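Local coordinates for possible thiamine biosynthesis enzyme (Candida albicans, PDB 2X7Q), which is of unknown function but adopts the periplasmic binding protein fold and probably binds a small solute, perhaps one connected with thiamine biosynthesis, at residues A[119-124]-A[147-152]; A[157-162]-A[172-177]; A[135-140]-A[192-197]. The protein carries 1 engineered substitution. All coordinates share one frame; numbering follows the deposited sequence.

Contact 1. Residues A[119-124]-A[147-152]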
loop_
_atom_site.group_PDB
_atom_site.type_symbol
_atom_site.label_atom_id
_atom_site.label_comp_id
_atom_site.label_asym_id
_atom_site.label_seq_id
_atom_site.Cartn_x
_atom_site.Cartn_y
_atom_site.Cartn_z
ATOM N N LYS A 119 14.846 13.151 14.793
ATOM C CA LYS A 119 15.599 12.121 15.498
ATOM C C LYS A 119 14.670 10.991 15.929
ATOM O O LYS A 119 14.913 9.825 15.623
ATOM C CB LYS A 119 16.317 12.714 16.714
ATOM C CG LYS A 119 17.381 13.751 16.373
ATOM C CD LYS A 119 18.393 13.205 15.372
ATOM C CE LYS A 119 19.043 11.924 15.866
ATOM N NZ LYS A 119 19.753 12.107 17.153
ATOM N N ARG A 120 13.610 11.344 16.648
ATOM C CA ARG A 120 12.612 10.371 17.074
ATOM C C ARG A 120 11.522 10.231 16.017
ATOM O O ARG A 120 10.779 11.177 15.746
ATOM C CB ARG A 120 11.991 10.790 18.408
ATOM C CG ARG A 120 12.963 10.792 19.576
ATOM C CD ARG A 120 12.328 11.387 20.815
ATOM N NE ARG A 120 12.012 12.800 20.635
ATOM C CZ ARG A 120 11.319 13.528 21.505
ATOM N NH1 ARG A 120 10.858 12.986 22.620
ATOM N NH2 ARG A 120 11.078 14.806 21.262
ATOM N N ILE A 121 11.430 9.045 15.425
ATOM C CA ILE A 121 10.461 8.793 14.365
ATOM C C ILE A 121 9.324 7.890 14.830
ATOM O O ILE A 121 9.550 6.742 15.213
ATOM C CB ILE A 121 11.131 8.156 13.132
ATOM C CG1 ILE A 121 12.240 9.067 12.600
ATOM C CG2 ILE A 121 10.099 7.879 12.049
ATOM C CD1 ILE A 121 11.764 10.448 12.209
ATOM N N GLY A 122 8.103 8.413 14.790
ATOM C CA GLY A 122 6.933 7.641 15.164
ATOM C C GLY A 122 6.417 6.817 14.002
ATOM O O GLY A 122 6.232 7.330 12.896
ATOM N N VAL A 123 6.189 5.532 14.252
ATOM C CA VAL A 123 5.681 4.634 13.224
ATOM C C VAL A 123 4.526 3.805 13.766
ATOM O O VAL A 123 4.464 3.527 14.960
ATOM C CB VAL A 123 6.777 3.686 12.705
ATOM C CG1 VAL A 123 7.939 4.476 12.129
ATOM C CG2 VAL A 123 7.250 2.764 13.820
ATOM N N SER A 124 3.606 3.422 12.888
ATOM C CA SER A 124 2.512 2.544 13.272
ATOM C C SER A 124 3.084 1.224 13.771
ATOM O O SER A 124 2.767 0.775 14.868
ATOM C CB SER A 124 1.575 2.308 12.088
ATOM O OG SER A 124 2.264 1.736 10.987
ATOM N N ASP A 147 17.395 6.021 14.007
ATOM C CA ASP A 147 17.515 4.835 14.850
ATOM C C ASP A 147 16.607 4.890 16.076
ATOM O O ASP A 147 16.550 3.942 16.859
ATOM C CB ASP A 147 18.972 4.614 15.266
ATOM C CG ASP A 147 19.606 5.854 15.868
ATOM O OD1 ASP A 147 18.949 6.529 16.686
ATOM O OD2 ASP A 147 20.774 6.144 15.539
ATOM N N GLN A 148 15.898 6.004 16.238
ATOM C CA GLN A 148 14.923 6.142 17.315
ATOM C C GLN A 148 13.506 6.012 16.763
ATOM O O GLN A 148 13.031 6.888 16.039
ATOM C CB GLN A 148 15.083 7.487 18.025
ATOM C CG GLN A 148 16.386 7.636 18.800
ATOM C CD GLN A 148 16.407 8.875 19.673
ATOM O OE1 GLN A 148 15.852 8.885 20.771
ATOM N NE2 GLN A 148 17.054 9.928 19.188
ATOM N N PHE A 149 12.833 4.921 17.109
ATOM C CA PHE A 149 11.492 4.665 16.600
ATOM C C PHE A 149 10.480 4.439 17.717
ATOM O O PHE A 149 10.743 3.711 18.673
ATOM C CB PHE A 149 11.496 3.469 15.647
ATOM C CG PHE A 149 12.343 3.676 14.420
ATOM C CD1 PHE A 149 13.605 3.113 14.326
ATOM C CD2 PHE A 149 11.874 4.436 13.361
ATOM C CE1 PHE A 149 14.382 3.303 13.201
ATOM C CE2 PHE A 149 12.647 4.631 12.233
ATOM C CZ PHE A 149 13.904 4.064 12.153
ATOM N N GLN A 150 9.317 5.072 17.587
ATOM C CA GLN A 150 8.249 4.923 18.570
ATOM C C GLN A 150 7.056 4.182 17.977
ATOM O O GLN A 150 6.303 4.738 17.174
ATOM C CB GLN A 150 7.804 6.285 19.102
ATOM C CG GLN A 150 8.838 6.987 19.978
ATOM C CD GLN A 150 10.010 7.531 19.186
ATOM O OE1 GLN A 150 11.157 7.468 19.630
ATOM N NE2 GLN A 150 9.729 8.072 18.006
ATOM N N VAL A 151 6.904 2.914 18.351
ATOM C CA VAL A 151 5.794 2.103 17.864
ATOM C C VAL A 151 4.492 2.575 18.502
ATOM O O VAL A 151 4.270 2.382 19.699
ATOM C CB VAL A 151 6.010 0.613 18.172
ATOM C CG1 VAL A 151 4.836 -0.211 17.661
ATOM C CG2 VAL A 151 7.314 0.130 17.560
ATOM N N LEU A 152 3.633 3.194 17.698
ATOM C CA LEU A 152 2.423 3.825 18.217
ATOM C C LEU A 152 1.134 3.162 17.721
ATOM O O LEU A 152 0.037 3.541 18.133
ATOM C CB LEU A 152 2.430 5.322 17.894
ATOM C CG LEU A 152 3.572 6.102 18.553
ATOM C CD1 LEU A 152 3.839 7.409 17.828
ATOM C CD2 LEU A 152 3.296 6.340 20.033
HETATM O O HOH W 1 17.351 8.770 14.832
#
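I121 and V123 each exchange two backbone hydrogen bonds with segment 147-152, which runs parallel to 119-124 with the local strand axes 30° apart. I121 N donates to Q148 O (2.8 Å) and I121 O accepts from Q150 N (2.9 Å). The pattern repeats two residues on, with V123 N bonded to Q150 O (3.0 Å) and L152 N to V123 O (2.9 Å). On the N-terminal side of these bonds a water links the segments: it donates to K119 O and accepts from D147 N.

The side chains fall on two faces of unlike character. On one, I121 and F149 lie side by side and point the same way, I121 CB resting 3.8 Å from F149 CD2, while V123 CG1 reaches the same ring carbon at 4.1 Å. The other face is more polar. There the Q150 chain bends about CB-CG (chi2 73°) and folds back toward R120 CB, an approach that depends on which of its two conformers is taken; its NE2 has a weak hydrogen bond to S171. Q148 CB packs 3.4 Å from the backbone oxygen of K119, its side chain crossing that of K119 at a slant. The guanidinium of R120 leads away from both glutamines to a salt bridge with D172. Past G122, L152 CD1 lies over the glycine CA.

Strands 120-123 and 148-151 form a beta-alpha-beta unit with helix 129-141, which covers the I121, V123 and F149 face. L152 turns instead toward helix 155-162. Strand 148-151 is outermost in its sheet, and strand 173-177 pairs with the other side of 120-123.

Contact 2. Residues A[157-162]-A[172-177]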
loop_
_atom_site.group_PDB
_atom_site.type_symbol
_atom_site.label_atom_id
_atom_site.label_comp_id
_atom_site.label_asym_id
_atom_site.label_seq_id
_atom_site.Cartn_x
_atom_site.Cartn_y
_atom_site.Cartn_z
ATOM N N ASN A 157 -2.616 7.951 17.594
ATOM C CA ASN A 157 -1.475 7.914 18.499
ATOM C C ASN A 157 -0.265 8.629 17.904
ATOM O O ASN A 157 0.508 9.261 18.621
ATOM C CB ASN A 157 -1.117 6.468 18.856
ATOM C CG ASN A 157 -2.087 5.850 19.837
ATOM O OD1 ASN A 157 -2.956 6.531 20.375
ATOM N ND2 ASN A 157 -1.939 4.552 20.079
ATOM N N LEU A 158 -0.106 8.521 16.589
ATOM C CA LEU A 158 0.982 9.193 15.888
ATOM C C LEU A 158 0.838 10.708 15.980
ATOM O O LEU A 158 1.819 11.420 16.173
ATOM C CB LEU A 158 1.030 8.753 14.424
ATOM C CG LEU A 158 1.518 7.328 14.157
ATOM C CD1 LEU A 158 1.253 6.924 12.716
ATOM C CD2 LEU A 158 2.998 7.193 14.490
ATOM N N ARG A 159 -0.393 11.195 15.846
ATOM C CA ARG A 159 -0.663 12.625 15.937
ATOM C C ARG A 159 -0.478 13.127 17.365
ATOM O O ARG A 159 0.084 14.195 17.585
ATOM C CB ARG A 159 -2.077 12.942 15.446
ATOM C CG ARG A 159 -2.344 12.546 14.003
ATOM C CD ARG A 159 -3.609 13.205 13.477
ATOM N NE ARG A 159 -4.761 12.948 14.336
ATOM C CZ ARG A 159 -5.592 11.921 14.183
ATOM N NH1 ARG A 159 -5.399 11.052 13.203
ATOM N NH2 ARG A 159 -6.617 11.764 15.009
ATOM N N ASP A 160 -0.956 12.351 18.332
ATOM C CA ASP A 160 -0.810 12.711 19.739
ATOM C C ASP A 160 0.661 12.697 20.149
ATOM O O ASP A 160 1.101 13.515 20.956
ATOM C CB ASP A 160 -1.611 11.757 20.627
ATOM C CG ASP A 160 -3.106 11.915 20.452
ATOM O OD1 ASP A 160 -3.532 12.884 19.786
ATOM O OD2 ASP A 160 -3.861 11.076 20.985
ATOM N N SER A 161 1.420 11.765 19.583
ATOM C CA SER A 161 2.837 11.629 19.903
ATOM C C SER A 161 3.641 12.862 19.506
ATOM O O SER A 161 4.388 13.410 20.315
ATOM C CB SER A 161 3.415 10.391 19.223
ATOM O OG SER A 161 4.800 10.278 19.472
ATOM N N VAL A 162 3.482 13.296 18.259
ATOM C CA VAL A 162 4.205 14.460 17.763
ATOM C C VAL A 162 3.739 15.737 18.454
ATOM O O VAL A 162 4.420 16.761 18.413
ATOM C CB VAL A 162 4.069 14.612 16.236
ATOM C CG1 VAL A 162 4.791 13.478 15.524
ATOM C CG2 VAL A 162 2.605 14.660 15.833
ATOM N N ASP A 172 9.311 13.206 17.122
ATOM C CA ASP A 172 9.603 14.435 16.400
ATOM C C ASP A 172 8.754 14.543 15.138
ATOM O O ASP A 172 8.337 15.635 14.749
ATOM C CB ASP A 172 11.091 14.519 16.047
ATOM C CG ASP A 172 11.968 14.753 17.261
ATOM O OD1 ASP A 172 11.441 15.201 18.298
ATOM O OD2 ASP A 172 13.185 14.491 17.174
ATOM N N ALA A 173 8.494 13.402 14.509
ATOM C CA ALA A 173 7.704 13.371 13.284
ATOM C C ALA A 173 7.301 11.952 12.893
ATOM O O ALA A 173 7.889 10.976 13.360
ATOM C CB ALA A 173 8.464 14.031 12.145
ATOM N N PHE A 174 6.289 11.853 12.036
ATOM C CA PHE A 174 5.851 10.575 11.490
ATOM C C PHE A 174 5.463 10.768 10.028
ATOM O O PHE A 174 5.266 11.896 9.578
ATOM C CB PHE A 174 4.671 10.019 12.291
ATOM C CG PHE A 174 3.398 10.804 12.127
ATOM C CD1 PHE A 174 3.133 11.899 12.933
ATOM C CD2 PHE A 174 2.462 10.440 11.172
ATOM C CE1 PHE A 174 1.961 12.619 12.787
ATOM C CE2 PHE A 174 1.291 11.155 11.020
ATOM C CZ PHE A 174 1.040 12.247 11.828
HETATM N N MSE A 175 5.356 9.672 9.288
HETATM C CA MSE A 175 5.013 9.753 7.874
HETATM C C MSE A 175 3.704 9.020 7.581
HETATM O O MSE A 175 3.495 7.890 8.030
HETATM C CB MSE A 175 6.148 9.191 7.015
HETATM C CG MSE A 175 7.477 9.881 7.229
HETATM SE SE MSE A 175 8.907 9.141 6.148
HETATM C CE MSE A 175 8.114 9.387 4.395
ATOM N N TRP A 176 2.825 9.671 6.827
ATOM C CA TRP A 176 1.521 9.102 6.514
ATOM C C TRP A 176 1.041 9.621 5.164
ATOM O O TRP A 176 1.470 10.683 4.713
ATOM C CB TRP A 176 0.518 9.462 7.612
ATOM C CG TRP A 176 -0.531 8.418 7.841
ATOM C CD1 TRP A 176 -1.841 8.475 7.467
ATOM C CD2 TRP A 176 -0.355 7.155 8.500
ATOM N NE1 TRP A 176 -2.494 7.328 7.855
ATOM C CE2 TRP A 176 -1.606 6.506 8.486
ATOM C CE3 TRP A 176 0.736 6.519 9.097
ATOM C CZ2 TRP A 176 -1.790 5.242 9.052
ATOM C CZ3 TRP A 176 0.547 5.266 9.655
ATOM C CH2 TRP A 176 -0.706 4.642 9.629
ATOM N N GLU A 177 0.157 8.868 4.518
ATOM C CA GLU A 177 -0.363 9.263 3.215
ATOM C C GLU A 177 -0.905 10.690 3.272
ATOM O O GLU A 177 -1.625 11.051 4.203
ATOM C CB GLU A 177 -1.441 8.283 2.745
ATOM C CG GLU A 177 -1.823 8.431 1.280
ATOM C CD GLU A 177 -2.756 9.602 1.037
ATOM O OE1 GLU A 177 -3.815 9.666 1.697
ATOM O OE2 GLU A 177 -2.428 10.458 0.189
#
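L158 packs over one face of the F174 ring, and together with V162 it makes the larger part of the helix's contact with the strand. The CB of L158 stands over the centre of the F174 ring, 3.9 Å from the centroid and 11° off the ring normal, a CH-pi contact. The two methyls then diverge: CD2 drops toward F174 CB, and CD1 runs on to the indole of W176, 3.6 Å from CZ3. The backbone takes part as well, since L158 O sits 3.5 Å from F174 CD1.

R159 starts away from the strand and touches it with its aliphatic portion alone, CG lying 4.0 Å from F174 CZ. Beyond that the chain bends, and NE forms a salt bridge with E189, so the guanidinium is engaged away from the strand.

Helix 155-162 connects strand 148-151 to strand 173-177 as a beta-alpha-beta crossover passing over strand 120-123, in the manner of the alpha/beta domains of periplasmic binding proteins. F174 and W176 face this helix, whereas M175, a selenomethionine, points to the other face of the sheet.

S161 directs its hydroxyl to E169 O and S171 OG, in the connection leading back to the strand. V162 packs against the start of segment 172-177: CG1 meets the F174 ring at its edge, in plane, 3.5 Å from CD1, and also packs on A173 CA at 3.7 Å. F174 can be clasped in this way because its CG lies between the backbone N and carbonyl carbon (chi1 69°). V162 O accepts a hydrogen bond from R109 NH1.

Contact 3. Residues A[135-140]-A[192-197]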
loop_
_atom_site.group_PDB
_atom_site.type_symbol
_atom_site.label_atom_id
_atom_site.label_comp_id
_atom_site.label_asym_id
_atom_site.label_seq_id
_atom_site.Cartn_x
_atom_site.Cartn_y
_atom_site.Cartn_z
ATOM N N PHE A 135 13.580 5.665 6.094
ATOM C CA PHE A 135 14.923 5.387 5.600
ATOM C C PHE A 135 15.136 6.025 4.230
ATOM O O PHE A 135 16.164 6.652 3.982
ATOM C CB PHE A 135 15.162 3.877 5.516
ATOM C CG PHE A 135 15.304 3.206 6.855
ATOM C CD1 PHE A 135 14.187 2.889 7.612
ATOM C CD2 PHE A 135 16.557 2.886 7.352
ATOM C CE1 PHE A 135 14.317 2.270 8.841
ATOM C CE2 PHE A 135 16.695 2.267 8.581
ATOM C CZ PHE A 135 15.573 1.958 9.326
ATOM N N VAL A 136 14.160 5.859 3.343
ATOM C CA VAL A 136 14.225 6.440 2.008
ATOM C C VAL A 136 14.363 7.958 2.089
ATOM O O VAL A 136 15.172 8.555 1.380
ATOM C CB VAL A 136 12.982 6.069 1.175
ATOM C CG1 VAL A 136 12.999 6.781 -0.168
ATOM C CG2 VAL A 136 12.900 4.562 0.985
ATOM N N LEU A 137 13.577 8.574 2.968
ATOM C CA LEU A 137 13.632 10.015 3.183
ATOM C C LEU A 137 14.997 10.447 3.705
ATOM O O LEU A 137 15.575 11.417 3.221
ATOM C CB LEU A 137 12.542 10.446 4.163
ATOM C CG LEU A 137 12.538 11.928 4.535
ATOM C CD1 LEU A 137 12.329 12.786 3.296
ATOM C CD2 LEU A 137 11.478 12.223 5.583
ATOM N N ALA A 138 15.507 9.717 4.691
ATOM C CA ALA A 138 16.814 10.005 5.263
ATOM C C ALA A 138 17.915 10.006 4.201
ATOM O O ALA A 138 18.793 10.864 4.219
ATOM C CB ALA A 138 17.136 9.007 6.377
ATOM N N HIS A 139 17.875 9.043 3.284
ATOM C CA HIS A 139 18.890 8.946 2.233
ATOM C C HIS A 139 18.828 10.129 1.267
ATOM O O HIS A 139 19.861 10.633 0.832
ATOM C CB HIS A 139 18.767 7.618 1.477
ATOM C CG HIS A 139 19.810 7.413 0.428
ATOM N ND1 HIS A 139 21.090 6.960 0.715
ATOM C CD2 HIS A 139 19.778 7.578 -0.916
ATOM C CE1 HIS A 139 21.783 6.867 -0.395
ATOM N NE2 HIS A 139 21.010 7.237 -1.409
ATOM N N GLN A 140 17.618 10.576 0.943
ATOM C CA GLN A 140 17.430 11.707 0.043
ATOM C C GLN A 140 17.837 13.018 0.709
ATOM O O GLN A 140 18.251 13.962 0.043
ATOM C CB GLN A 140 15.974 11.784 -0.412
ATOM C CG GLN A 140 15.673 12.944 -1.336
ATOM C CD GLN A 140 14.192 13.113 -1.583
ATOM O OE1 GLN A 140 13.555 12.261 -2.199
ATOM N NE2 GLN A 140 13.634 14.219 -1.103
ATOM N N GLN A 192 2.684 19.956 8.479
ATOM C CA GLN A 192 3.534 19.347 7.461
ATOM C C GLN A 192 4.880 20.052 7.363
ATOM O O GLN A 192 4.949 21.282 7.353
ATOM C CB GLN A 192 2.842 19.365 6.097
ATOM C CG GLN A 192 3.712 18.861 4.956
ATOM C CD GLN A 192 3.022 18.949 3.612
ATOM O OE1 GLN A 192 3.583 19.465 2.647
ATOM N NE2 GLN A 192 1.799 18.442 3.543
ATOM N N ILE A 193 5.948 19.265 7.283
ATOM C CA ILE A 193 7.293 19.813 7.167
ATOM C C ILE A 193 7.996 19.307 5.911
ATOM O O ILE A 193 9.042 19.830 5.527
ATOM C CB ILE A 193 8.153 19.473 8.401
ATOM C CG1 ILE A 193 8.308 17.958 8.551
ATOM C CG2 ILE A 193 7.548 20.080 9.653
ATOM C CD1 ILE A 193 9.171 17.551 9.731
ATOM N N ASP A 194 7.414 18.296 5.271
ATOM C CA ASP A 194 8.008 17.714 4.072
ATOM C C ASP A 194 7.086 16.683 3.416
ATOM O O ASP A 194 6.143 16.191 4.037
ATOM C CB ASP A 194 9.352 17.069 4.418
ATOM C CG ASP A 194 10.261 16.926 3.216
ATOM O OD1 ASP A 194 9.879 17.376 2.115
ATOM O OD2 ASP A 194 11.364 16.365 3.375
ATOM N N GLN A 195 7.367 16.370 2.153
ATOM C CA GLN A 195 6.647 15.331 1.424
ATOM C C GLN A 195 7.647 14.465 0.671
ATOM O O GLN A 195 8.823 14.814 0.580
ATOM C CB GLN A 195 5.649 15.947 0.441
ATOM C CG GLN A 195 4.495 16.691 1.092
ATOM C CD GLN A 195 3.510 17.240 0.074
ATOM O OE1 GLN A 195 3.757 17.199 -1.132
ATOM N NE2 GLN A 195 2.387 17.760 0.556
ATOM N N ILE A 196 7.189 13.336 0.137
ATOM C CA ILE A 196 8.065 12.450 -0.623
ATOM C C ILE A 196 7.291 11.355 -1.350
ATOM O O ILE A 196 6.521 10.615 -0.740
ATOM C CB ILE A 196 9.148 11.809 0.272
ATOM C CG1 ILE A 196 10.020 10.854 -0.545
ATOM C CG2 ILE A 196 8.516 11.087 1.446
ATOM C CD1 ILE A 196 11.109 10.182 0.262
ATOM N N TYR A 197 7.499 11.262 -2.659
ATOM C CA TYR A 197 6.842 10.247 -3.471
ATOM C C TYR A 197 7.602 8.930 -3.410
ATOM O O TYR A 197 8.809 8.908 -3.162
ATOM C CB TYR A 197 6.745 10.704 -4.929
ATOM C CG TYR A 197 5.789 11.852 -5.170
ATOM C CD1 TYR A 197 4.435 11.624 -5.371
ATOM C CD2 TYR A 197 6.247 13.160 -5.213
ATOM C CE1 TYR A 197 3.560 12.672 -5.595
ATOM C CE2 TYR A 197 5.385 14.214 -5.437
ATOM C CZ TYR A 197 4.041 13.965 -5.629
ATOM O OH TYR A 197 3.175 15.012 -5.851
#
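The CD1 methyl of I196 is the point on which helix segment 135-140 meets strand segment 192-197. It lies 3.9 Å from V136 CG1 and equally far from L137 CA, so it presses on the helix backbone as well as on its side chains. Q140 slides past I196 in the opposite direction; in one of its two conformers OE1 comes 4.0 Å from CD1, a contact that depends on that choice. Two residues earlier on the strand, D194 OD2 lies 3.7 Å from L137 CD1, a carboxylate oxygen beside an apolar methyl.

Extension explains the reach of I196: CG1 is anti to the backbone N (chi1 178°) and the chain stays straight to CD1, which carries this methyl toward the helix. The D194 carboxylate is steadied by its own strand, since OD1 accepts a bent hydrogen bond from Q195 N (2.7 Å) that arrives from above the carboxylate plane.

Further out, M175 of strand 173-177 packs against both L137 and I196, and L137 also touches V103 of strand 100-106. Backbone bonds join I193 and D194 to V103, and I196 to W101. Strand 190-197 is outermost in the sheet, beside antiparallel strand 100-106, and helix 129-141 covers this face in the alpha/beta layering of the periplasmic binding protein fold, segment 135-140 crossing the strand at a local 105°.

In the fold
All three contacts involve one five-stranded sheet. Contact 1 pairs its edge strand 148-151 with 120-123 and relies on backbone hydrogen bonds, with its polar residues partly exposed. Contacts 2 and 3 join helix to sheet through apolar side chains and are more buried, contact 2 being aromatic and contact 3 aliphatic. They lie on opposite faces: F174 meets helix 155-162, while M175 next to it touches L137 and I196. Contact 1 serves both, its F149 packing on F135 of helix 129-141 and its L152 on S161 of helix 155-162, and G122 N bonding to A173 O. Along the chain, contact 2 is nested within the loop closed by contact 3.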